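Local coordinates for SAM-dependent O-methyltransferase (Thermotoga maritima, PDB 1O54), which probably catalyses S-adenosylmethionine-dependent methylation of adenosine 58 in tRNA, giving N1-methyladenosine, and assembles as a homotetramer built from two dimers, at residues F103-L108 and C127-R132; I116-T119 and A125-A128; K224-Q227 and R233-V236. One frame throughout, in Å; residues are numbered along the deposited sequence.

Contact 1. Residues F103-L108 and C127-R132; sequences FIAMML and CAVLAR
A105 meets V129 and L130 in a small apolar helix-to-helix contact within the methyltransferase domain. A105 lies near the end of helix 98-107. V129 and L130 lie in helix 125-134, the helix that follows the first strand of the Rossmann-like core. The methyl group of A105 points at the other helix and meets two branches there. Its CB is 3.8 Å from V129 CG1 and 4.3 Å from L130 CD2. The two partners are consecutive residues, so the alanine methyl faces the join between their side chains. V129 carries CG1 anti to its backbone N (chi1 172°), and this turns the branch to A105. L130 arrives differently. Its CB does not point straight at helix 98-107. With CD1 extended (chi2 172°) toward strand 115-119, the other branch, CD2, is the one that meets the methyl. The small alanine side chain suits a close approach of the backbones: A105 CA and L130 CA are 6.3 Å apart. L108, just past the helix end, points the same way, and its CD1 stands 4.6 Å from L130 CD2. No hydrogen bond crosses the contact, so apolar packing alone joins these two pieces. The second subunit continues it, because its M106 packs on V129, while R132 makes a salt bridge with D109 of that subunit. Within the chain, I104 and L108 turn to strand 207-213, and I104 also reaches strand 263-269. L130 rests on I116 and D118 of strand 115-119, so both helices cover the central sheet side by side.

Contact 2. Residues I116-T119 and A125-A128; sequences IIDT and AMCA
D118 OD1 rests against two atoms of C127: CB at 3.3 Å and SG at 3.6 Å. The contact belongs to the first beta-alpha-beta unit of the class I methyltransferase fold, made of strand 115-119, helix 125-134 and strand 139-143. A short glycine-containing turn joins the strand to the helix, consistent with the Rossmann-type GxGxxA pattern that ends at A125. D118 points from the strand to the first turn of the helix. Its CG is anti to the backbone N (chi1 179°), which extends the carboxylate across the gap. The CA atoms of D118 and C127 are 6.7 Å apart. The contact with C127 is van der Waals packing, and no hydrogen bond links the two segments. C127 offers its flank, with SG anti to its own backbone N (chi1 -164°). V140 and A142 of the next strand also touch C127. All three touching residues are buried. V140, L130 and F186 also touch the D118 side chain. The side chain of D118 is about 6 Å from that of D188 and about 8 Å from that of E144, both predicted to bind S-adenosylmethionine. The contact thus lies beside the probable cofactor pocket. The other carboxylate oxygen, D118 OD2, faces M126, where CG is its nearest atom at 4.2 Å.

Contact 3. Residues K224-Q227 and R233-V236; sequences KKLQ and RIEV
Helix 216-228 packs on strand 234-245, the strand that pairs with 263-269, through L226, Q227 and I234. In the class I methyltransferase fold this is the helix that precedes the sixth strand of the core. I234 carries most of the contact. Its CB points to the helix, and its CG1 is anti to the carbonyl carbon (chi1 -63°). The chain then runs on extended (chi2 164°) and brings CD1 against the C-terminal part of the helix. CD1 touches two consecutive residues. It lies 3.9 Å from Q227 CG and 4.1 Å from L226 CB. The other branch of I234 also faces the helix, with CG2 4.4 Å from L226 CD1. L226 points at the strand and is buried, with I196 and I265 also touching it. Q227 approaches at a slant to I234 and offers its aliphatic part. Beyond CG its chain is extended (chi2 172°), and the amide reaches past the isoleucine. There NE2 makes a hydrogen bond to P246 O of the second subunit. That same proline packs on I234. At V236 the strand pairs in an antiparallel ladder with a strand of the second subunit, so the sheet continues across the interface. No hydrogen bond joins the two segments themselves. The fit between helix and strand is therefore apolar, made by methyl and methylene groups. The polar end of Q227 turns to the neighbouring subunit through NE2, so one side chain serves both the internal packing and the interface.

From the N terminus, contact 1 opens first, at 103-108. The chain then enters strand 115-119, where contact 2 opens at 116-119. Contact 2 closes at 125-128, before contact 1 ends at 127-132, so the shorter loop lies within the longer one and both finish on helix 125-134. They share C127 and A128 and also touch directly, with I104 CG2 3.6 Å from M126 CE. Contact 3 follows separately, joining helix 216-228 to strand 234-245, its centre about 20 Å from that of contact 1. M107 and E235 still touch. Contacts 2 and 3 reach the same sheet; contacts 1 and 3 touch the second subunit.

Contact 1. Residues F103-L108 and C127-R132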
ATOM      1  N   PHE A 103      10.868  13.588  -3.021  1.00 24.84           N
ATOM      2  CA  PHE A 103      11.655  12.377  -2.989  1.00 24.20           C
ATOM      3  C   PHE A 103      12.685  12.360  -4.126  1.00 23.51           C
ATOM      4  O   PHE A 103      13.877  12.038  -3.913  1.00 22.30           O
ATOM      5  CB  PHE A 103      10.715  11.186  -3.062  1.00 24.70           C
ATOM      6  CG  PHE A 103      11.424   9.852  -3.105  1.00 24.84           C
ATOM      7  CD1 PHE A 103      12.058   9.333  -1.981  1.00 26.94           C
ATOM      8  CD2 PHE A 103      11.406   9.099  -4.264  1.00 25.35           C
ATOM      9  CE1 PHE A 103      12.693   8.085  -2.035  1.00 30.03           C
ATOM     10  CE2 PHE A 103      11.995   7.871  -4.312  1.00 26.67           C
ATOM     11  CZ  PHE A 103      12.639   7.358  -3.199  1.00 26.55           C
ATOM     12  N   ILE A 104      12.231  12.705  -5.324  1.00 22.98           N
ATOM     13  CA  ILE A 104      13.128  12.700  -6.477  1.00 23.10           C
ATOM     14  C   ILE A 104      14.273  13.677  -6.270  1.00 21.88           C
ATOM     15  O   ILE A 104      15.426  13.341  -6.522  1.00 22.14           O
ATOM     16  CB  ILE A 104      12.359  13.047  -7.732  1.00 23.23           C
ATOM     17  CG1 ILE A 104      11.412  11.890  -8.097  1.00 23.80           C
ATOM     18  CG2 ILE A 104      13.314  13.389  -8.843  1.00 23.85           C
ATOM     19  CD1 ILE A 104      10.395  12.284  -9.085  1.00 24.87           C
ATOM     20  N   ALA A 105      13.985  14.867  -5.750  1.00 22.83           N
ATOM     21  CA  ALA A 105      15.038  15.874  -5.533  1.00 23.57           C
ATOM     22  C   ALA A 105      16.078  15.375  -4.482  1.00 23.49           C
ATOM     23  O   ALA A 105      17.282  15.584  -4.635  1.00 25.12           O
ATOM     24  CB  ALA A 105      14.433  17.212  -5.149  1.00 23.84           C
ATOM     25  N   MET A 106      15.631  14.666  -3.450  1.00 23.14           N
ATOM     26  CA  MET A 106      16.546  14.137  -2.483  1.00 24.28           C
ATOM     27  C   MET A 106      17.332  12.990  -3.071  1.00 23.32           C
ATOM     28  O   MET A 106      18.526  12.887  -2.820  1.00 22.81           O
ATOM     29  CB  MET A 106      15.850  13.717  -1.201  1.00 26.22           C
ATOM     30  CG  MET A 106      16.865  13.522  -0.050  1.00 30.62           C
ATOM     31  SD  MET A 106      16.055  13.213   1.506  1.00 36.79           S
ATOM     32  CE  MET A 106      17.515  12.956   2.629  1.00 37.93           C
ATOM     33  N   MET A 107      16.676  12.121  -3.836  1.00 23.03           N
ATOM     34  CA  MET A 107      17.387  10.972  -4.472  1.00 22.69           C
ATOM     35  C   MET A 107      18.476  11.450  -5.455  1.00 24.12           C
ATOM     36  O   MET A 107      19.549  10.797  -5.545  1.00 23.28           O
ATOM     37  CB  MET A 107      16.428  10.024  -5.178  1.00 22.93           C
ATOM     38  CG  MET A 107      15.519   9.255  -4.205  1.00 22.79           C
ATOM     39  SD  MET A 107      16.365   7.858  -3.481  1.00 26.19           S
ATOM     40  CE  MET A 107      16.069   6.632  -4.870  1.00 30.04           C
ATOM     41  N   LEU A 108      18.182  12.555  -6.158  1.00 23.58           N
ATOM     42  CA  LEU A 108      19.149  13.252  -7.046  1.00 23.16           C
ATOM     43  C   LEU A 108      20.235  14.057  -6.294  1.00 23.27           C
ATOM     44  O   LEU A 108      21.186  14.580  -6.921  1.00 24.04           O
ATOM     45  CB  LEU A 108      18.412  14.167  -8.016  1.00 22.65           C
ATOM     46  CG  LEU A 108      17.562  13.493  -9.086  1.00 23.97           C
ATOM     47  CD1 LEU A 108      16.886  14.483  -9.964  1.00 25.12           C
ATOM     48  CD2 LEU A 108      18.403  12.525  -9.951  1.00 26.02           C
ATOM     49  N   CYS A 127      10.302  21.802 -11.553  1.00 23.44           N
ATOM     50  CA  CYS A 127      11.330  22.848 -11.741  1.00 23.54           C
ATOM     51  C   CYS A 127      11.529  23.685 -10.474  1.00 23.14           C
ATOM     52  O   CYS A 127      12.663  23.903 -10.003  1.00 22.48           O
ATOM     53  CB  CYS A 127      11.024  23.718 -12.942  1.00 25.17           C
ATOM     54  SG  CYS A 127      12.513  24.635 -13.405  1.00 27.54           S
ATOM     55  N   ALA A 128      10.416  24.082  -9.875  1.00 22.29           N
ATOM     56  CA  ALA A 128      10.465  24.844  -8.634  1.00 23.07           C
ATOM     57  C   ALA A 128      11.128  24.112  -7.494  1.00 22.66           C
ATOM     58  O   ALA A 128      11.884  24.717  -6.713  1.00 22.91           O
ATOM     59  CB  ALA A 128       9.037  25.258  -8.245  1.00 23.12           C
ATOM     60  N   VAL A 129      10.826  22.824  -7.351  1.00 22.25           N
ATOM     61  CA  VAL A 129      11.426  22.028  -6.299  1.00 22.78           C
ATOM     62  C   VAL A 129      12.958  21.971  -6.479  1.00 23.21           C
ATOM     63  O   VAL A 129      13.753  22.119  -5.518  1.00 22.83           O
ATOM     64  CB  VAL A 129      10.824  20.595  -6.278  1.00 23.38           C
ATOM     65  CG1 VAL A 129      11.562  19.699  -5.329  1.00 25.91           C
ATOM     66  CG2 VAL A 129       9.350  20.696  -5.909  1.00 25.24           C
ATOM     67  N   LEU A 130      13.381  21.735  -7.719  1.00 22.57           N
ATOM     68  CA  LEU A 130      14.798  21.680  -8.044  1.00 23.01           C
ATOM     69  C   LEU A 130      15.444  23.046  -7.779  1.00 22.90           C
ATOM     70  O   LEU A 130      16.563  23.101  -7.269  1.00 23.09           O
ATOM     71  CB  LEU A 130      14.969  21.269  -9.524  1.00 22.84           C
ATOM     72  CG  LEU A 130      14.475  19.837  -9.855  1.00 23.88           C
ATOM     73  CD1 LEU A 130      14.494  19.605 -11.377  1.00 25.16           C
ATOM     74  CD2 LEU A 130      15.277  18.760  -9.124  1.00 25.91           C
ATOM     75  N   ALA A 131      14.760  24.116  -8.179  1.00 22.99           N
ATOM     76  CA  ALA A 131      15.278  25.500  -7.979  1.00 23.13           C
ATOM     77  C   ALA A 131      15.508  25.783  -6.489  1.00 22.95           C
ATOM     78  O   ALA A 131      16.520  26.361  -6.118  1.00 22.73           O
ATOM     79  CB  ALA A 131      14.334  26.518  -8.553  1.00 24.31           C
ATOM     80  N   ARG A 132      14.570  25.397  -5.630  1.00 22.12           N
ATOM     81  CA  ARG A 132      14.768  25.592  -4.192  1.00 22.76           C
ATOM     82  C   ARG A 132      16.008  24.844  -3.738  1.00 22.82           C
ATOM     83  O   ARG A 132      16.826  25.388  -2.957  1.00 23.33           O
ATOM     84  CB  ARG A 132      13.564  25.129  -3.397  1.00 22.49           C
ATOM     85  CG  ARG A 132      12.436  26.093  -3.432  1.00 25.93           C
ATOM     86  CD  ARG A 132      11.429  25.784  -2.367  1.00 27.07           C
ATOM     87  NE  ARG A 132      10.509  26.885  -2.191  1.00 25.35           N
ATOM     88  CZ  ARG A 132       9.458  26.818  -1.374  1.00 25.55           C
ATOM     89  NH1 ARG A 132       9.233  25.727  -0.687  1.00 27.33           N
ATOM     90  NH2 ARG A 132       8.673  27.860  -1.245  1.00 28.61           N
TER

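Contact 2. Residues I116-T119 and A125-A128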
ATOM      1  N   ILE A 116      21.796  21.597 -12.672  1.00 22.61           N
ATOM      2  CA  ILE A 116      20.778  20.576 -12.863  1.00 22.12           C
ATOM      3  C   ILE A 116      20.081  20.825 -14.209  1.00 22.19           C
ATOM      4  O   ILE A 116      19.736  21.973 -14.506  1.00 23.40           O
ATOM      5  CB  ILE A 116      19.699  20.707 -11.768  1.00 22.37           C
ATOM      6  CG1 ILE A 116      20.297  20.584 -10.364  1.00 23.25           C
ATOM      7  CG2 ILE A 116      18.579  19.683 -12.021  1.00 23.11           C
ATOM      8  CD1 ILE A 116      20.892  19.286 -10.059  1.00 25.92           C
ATOM      9  N   ILE A 117      19.855  19.777 -14.990  1.00 21.60           N
ATOM     10  CA  ILE A 117      19.036  19.877 -16.209  1.00 21.96           C
ATOM     11  C   ILE A 117      17.643  19.353 -15.854  1.00 22.20           C
ATOM     12  O   ILE A 117      17.511  18.302 -15.232  1.00 22.56           O
ATOM     13  CB  ILE A 117      19.668  19.102 -17.375  1.00 21.69           C
ATOM     14  CG1 ILE A 117      20.904  19.871 -17.896  1.00 21.36           C
ATOM     15  CG2 ILE A 117      18.690  18.839 -18.502  1.00 23.77           C
ATOM     16  CD1 ILE A 117      21.755  19.084 -18.835  1.00 23.47           C
ATOM     17  N   ASP A 118      16.624  20.061 -16.312  1.00 22.80           N
ATOM     18  CA  ASP A 118      15.224  19.664 -16.140  1.00 22.94           C
ATOM     19  C   ASP A 118      14.554  19.750 -17.503  1.00 24.25           C
ATOM     20  O   ASP A 118      14.609  20.776 -18.165  1.00 24.12           O
ATOM     21  CB  ASP A 118      14.572  20.652 -15.182  1.00 23.26           C
ATOM     22  CG  ASP A 118      13.106  20.369 -14.936  1.00 26.67           C
ATOM     23  OD1 ASP A 118      12.289  21.340 -14.924  1.00 29.40           O
ATOM     24  OD2 ASP A 118      12.674  19.211 -14.773  1.00 25.53           O
ATOM     25  N   THR A 119      13.925  18.674 -17.955  1.00 24.01           N
ATOM     26  CA  THR A 119      13.194  18.742 -19.215  1.00 24.41           C
ATOM     27  C   THR A 119      12.164  17.616 -19.319  1.00 25.13           C
ATOM     28  O   THR A 119      12.478  16.528 -18.900  1.00 25.14           O
ATOM     29  CB  THR A 119      14.180  18.667 -20.383  1.00 25.33           C
ATOM     30  OG1 THR A 119      13.513  18.989 -21.625  1.00 26.11           O
ATOM     31  CG2 THR A 119      14.799  17.287 -20.587  1.00 26.31           C
ATOM     32  N   ALA A 125       6.296  22.954 -11.900  1.00 26.64           N
ATOM     33  CA  ALA A 125       6.138  22.455 -10.521  1.00 26.25           C
ATOM     34  C   ALA A 125       7.395  21.715 -10.041  1.00 26.45           C
ATOM     35  O   ALA A 125       7.968  22.030  -8.974  1.00 27.48           O
ATOM     36  CB  ALA A 125       4.904  21.568 -10.395  1.00 26.06           C
ATOM     37  N   MET A 126       7.871  20.744 -10.807  1.00 25.14           N
ATOM     38  CA  MET A 126       9.097  20.028 -10.439  1.00 24.77           C
ATOM     39  C   MET A 126      10.308  20.973 -10.514  1.00 23.17           C
ATOM     40  O   MET A 126      11.221  20.907  -9.700  1.00 24.01           O
ATOM     41  CB  MET A 126       9.314  18.844 -11.343  1.00 25.14           C
ATOM     42  CG  MET A 126      10.615  18.163 -11.215  1.00 27.98           C
ATOM     43  SD  MET A 126      10.627  17.325  -9.572  1.00 38.22           S
ATOM     44  CE  MET A 126      12.197  16.791  -9.395  1.00 41.71           C
ATOM     45  N   CYS A 127      10.302  21.802 -11.553  1.00 23.44           N
ATOM     46  CA  CYS A 127      11.330  22.848 -11.741  1.00 23.54           C
ATOM     47  C   CYS A 127      11.529  23.685 -10.474  1.00 23.14           C
ATOM     48  O   CYS A 127      12.663  23.903 -10.003  1.00 22.48           O
ATOM     49  CB  CYS A 127      11.024  23.718 -12.942  1.00 25.17           C
ATOM     50  SG  CYS A 127      12.513  24.635 -13.405  1.00 27.54           S
ATOM     51  N   ALA A 128      10.416  24.082  -9.875  1.00 22.29           N
ATOM     52  CA  ALA A 128      10.465  24.844  -8.634  1.00 23.07           C
ATOM     53  C   ALA A 128      11.128  24.112  -7.494  1.00 22.66           C
ATOM     54  O   ALA A 128      11.884  24.717  -6.713  1.00 22.91           O
ATOM     55  CB  ALA A 128       9.037  25.258  -8.245  1.00 23.12           C
TER

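Contact 3. Residues K224-Q227 and R233-V236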
ATOM      1  N   LYS A 224      15.339  -0.802 -20.390  1.00 24.14           N
ATOM      2  CA  LYS A 224      16.117  -1.429 -21.467  1.00 25.40           C
ATOM      3  C   LYS A 224      17.174  -0.456 -21.985  1.00 25.76           C
ATOM      4  O   LYS A 224      18.326  -0.824 -22.206  1.00 26.05           O
ATOM      5  CB  LYS A 224      15.209  -1.838 -22.621  1.00 25.96           C
ATOM      6  CG  LYS A 224      15.969  -2.576 -23.699  1.00 30.08           C
ATOM      7  CD  LYS A 224      15.064  -3.261 -24.666  1.00 37.01           C
ATOM      8  CE  LYS A 224      15.889  -4.017 -25.724  1.00 39.27           C
ATOM      9  NZ  LYS A 224      16.584  -5.237 -25.141  1.00 41.95           N
ATOM     10  N   LYS A 225      16.756   0.782 -22.200  1.00 25.22           N
ATOM     11  CA  LYS A 225      17.648   1.796 -22.747  1.00 26.00           C
ATOM     12  C   LYS A 225      18.770   2.167 -21.759  1.00 25.68           C
ATOM     13  O   LYS A 225      19.944   2.279 -22.122  1.00 26.99           O
ATOM     14  CB  LYS A 225      16.814   2.998 -23.185  1.00 26.58           C
ATOM     15  CG  LYS A 225      17.624   4.152 -23.692  1.00 30.81           C
ATOM     16  CD  LYS A 225      18.476   3.781 -24.885  1.00 34.68           C
ATOM     17  CE  LYS A 225      17.620   3.296 -26.047  1.00 36.17           C
ATOM     18  N   LEU A 226      18.422   2.317 -20.492  1.00 25.16           N
ATOM     19  CA  LEU A 226      19.419   2.567 -19.452  1.00 25.13           C
ATOM     20  C   LEU A 226      20.494   1.470 -19.403  1.00 26.75           C
ATOM     21  O   LEU A 226      21.692   1.749 -19.220  1.00 27.43           O
ATOM     22  CB  LEU A 226      18.749   2.704 -18.062  1.00 25.18           C
ATOM     23  CG  LEU A 226      17.969   4.000 -17.839  1.00 25.86           C
ATOM     24  CD1 LEU A 226      17.138   3.887 -16.594  1.00 27.85           C
ATOM     25  CD2 LEU A 226      18.873   5.227 -17.697  1.00 26.42           C
ATOM     26  N   GLN A 227      20.052   0.231 -19.564  1.00 27.23           N
ATOM     27  CA  GLN A 227      20.929  -0.914 -19.453  1.00 28.98           C
ATOM     28  C   GLN A 227      21.862  -1.033 -20.648  1.00 29.29           C
ATOM     29  O   GLN A 227      22.849  -1.750 -20.581  1.00 31.99           O
ATOM     30  CB  GLN A 227      20.119  -2.188 -19.137  1.00 29.79           C
ATOM     31  CG  GLN A 227      19.659  -2.060 -17.666  1.00 33.04           C
ATOM     32  CD  GLN A 227      18.698  -3.096 -17.171  1.00 37.29           C
ATOM     33  OE1 GLN A 227      18.306  -3.981 -17.917  1.00 40.86           O
ATOM     34  NE2 GLN A 227      18.306  -2.973 -15.880  1.00 37.32           N
ATOM     35  N   ARG A 233      23.525   1.374 -10.352  1.00 23.22           N
ATOM     36  CA  ARG A 233      22.603   1.718  -9.257  1.00 24.42           C
ATOM     37  C   ARG A 233      21.234   2.095  -9.848  1.00 23.75           C
ATOM     38  O   ARG A 233      20.595   3.068  -9.438  1.00 23.51           O
ATOM     39  CB  ARG A 233      23.178   2.834  -8.371  1.00 25.02           C
ATOM     40  CG  ARG A 233      24.495   2.471  -7.685  1.00 29.41           C
ATOM     41  CD  ARG A 233      25.000   3.590  -6.772  1.00 33.82           C
ATOM     42  NE  ARG A 233      24.436   3.488  -5.437  1.00 37.61           N
ATOM     43  CZ  ARG A 233      24.528   4.410  -4.493  1.00 40.76           C
ATOM     44  NH1 ARG A 233      25.158   5.547  -4.704  1.00 44.89           N
ATOM     45  NH2 ARG A 233      23.996   4.187  -3.319  1.00 41.92           N
ATOM     46  N   ILE A 234      20.755   1.282 -10.782  1.00 23.15           N
ATOM     47  CA  ILE A 234      19.432   1.553 -11.387  1.00 23.28           C
ATOM     48  C   ILE A 234      18.379   1.047 -10.423  1.00 23.20           C
ATOM     49  O   ILE A 234      18.401  -0.142  -9.987  1.00 23.92           O
ATOM     50  CB  ILE A 234      19.288   0.862 -12.774  1.00 23.88           C
ATOM     51  CG1 ILE A 234      20.302   1.430 -13.749  1.00 25.82           C
ATOM     52  CG2 ILE A 234      17.877   1.085 -13.338  1.00 26.32           C
ATOM     53  CD1 ILE A 234      20.502   0.612 -14.960  1.00 29.16           C
ATOM     54  N   GLU A 235      17.442   1.925 -10.100  1.00 22.66           N
ATOM     55  CA  GLU A 235      16.336   1.609  -9.193  1.00 23.75           C
ATOM     56  C   GLU A 235      15.010   2.139  -9.718  1.00 22.82           C
ATOM     57  O   GLU A 235      14.969   3.122 -10.434  1.00 22.52           O
ATOM     58  CB  GLU A 235      16.566   2.223  -7.842  1.00 24.27           C
ATOM     59  CG  GLU A 235      17.858   1.765  -7.154  1.00 27.51           C
ATOM     60  CD  GLU A 235      17.947   2.133  -5.680  1.00 33.36           C
ATOM     61  OE1 GLU A 235      17.124   2.931  -5.154  1.00 32.90           O
ATOM     62  OE2 GLU A 235      18.922   1.643  -5.044  1.00 39.02           O
ATOM     63  N   VAL A 236      13.941   1.438  -9.364  1.00 22.21           N
ATOM     64  CA  VAL A 236      12.589   1.834  -9.739  1.00 21.98           C
ATOM     65  C   VAL A 236      11.733   1.837  -8.461  1.00 22.28           C
ATOM     66  O   VAL A 236      11.691   0.828  -7.746  1.00 22.59           O
ATOM     67  CB  VAL A 236      11.990   0.843 -10.766  1.00 21.32           C
ATOM     68  CG1 VAL A 236      10.541   1.186 -11.074  1.00 22.98           C
ATOM     69  CG2 VAL A 236      12.813   0.751 -12.021  1.00 22.48           C
TER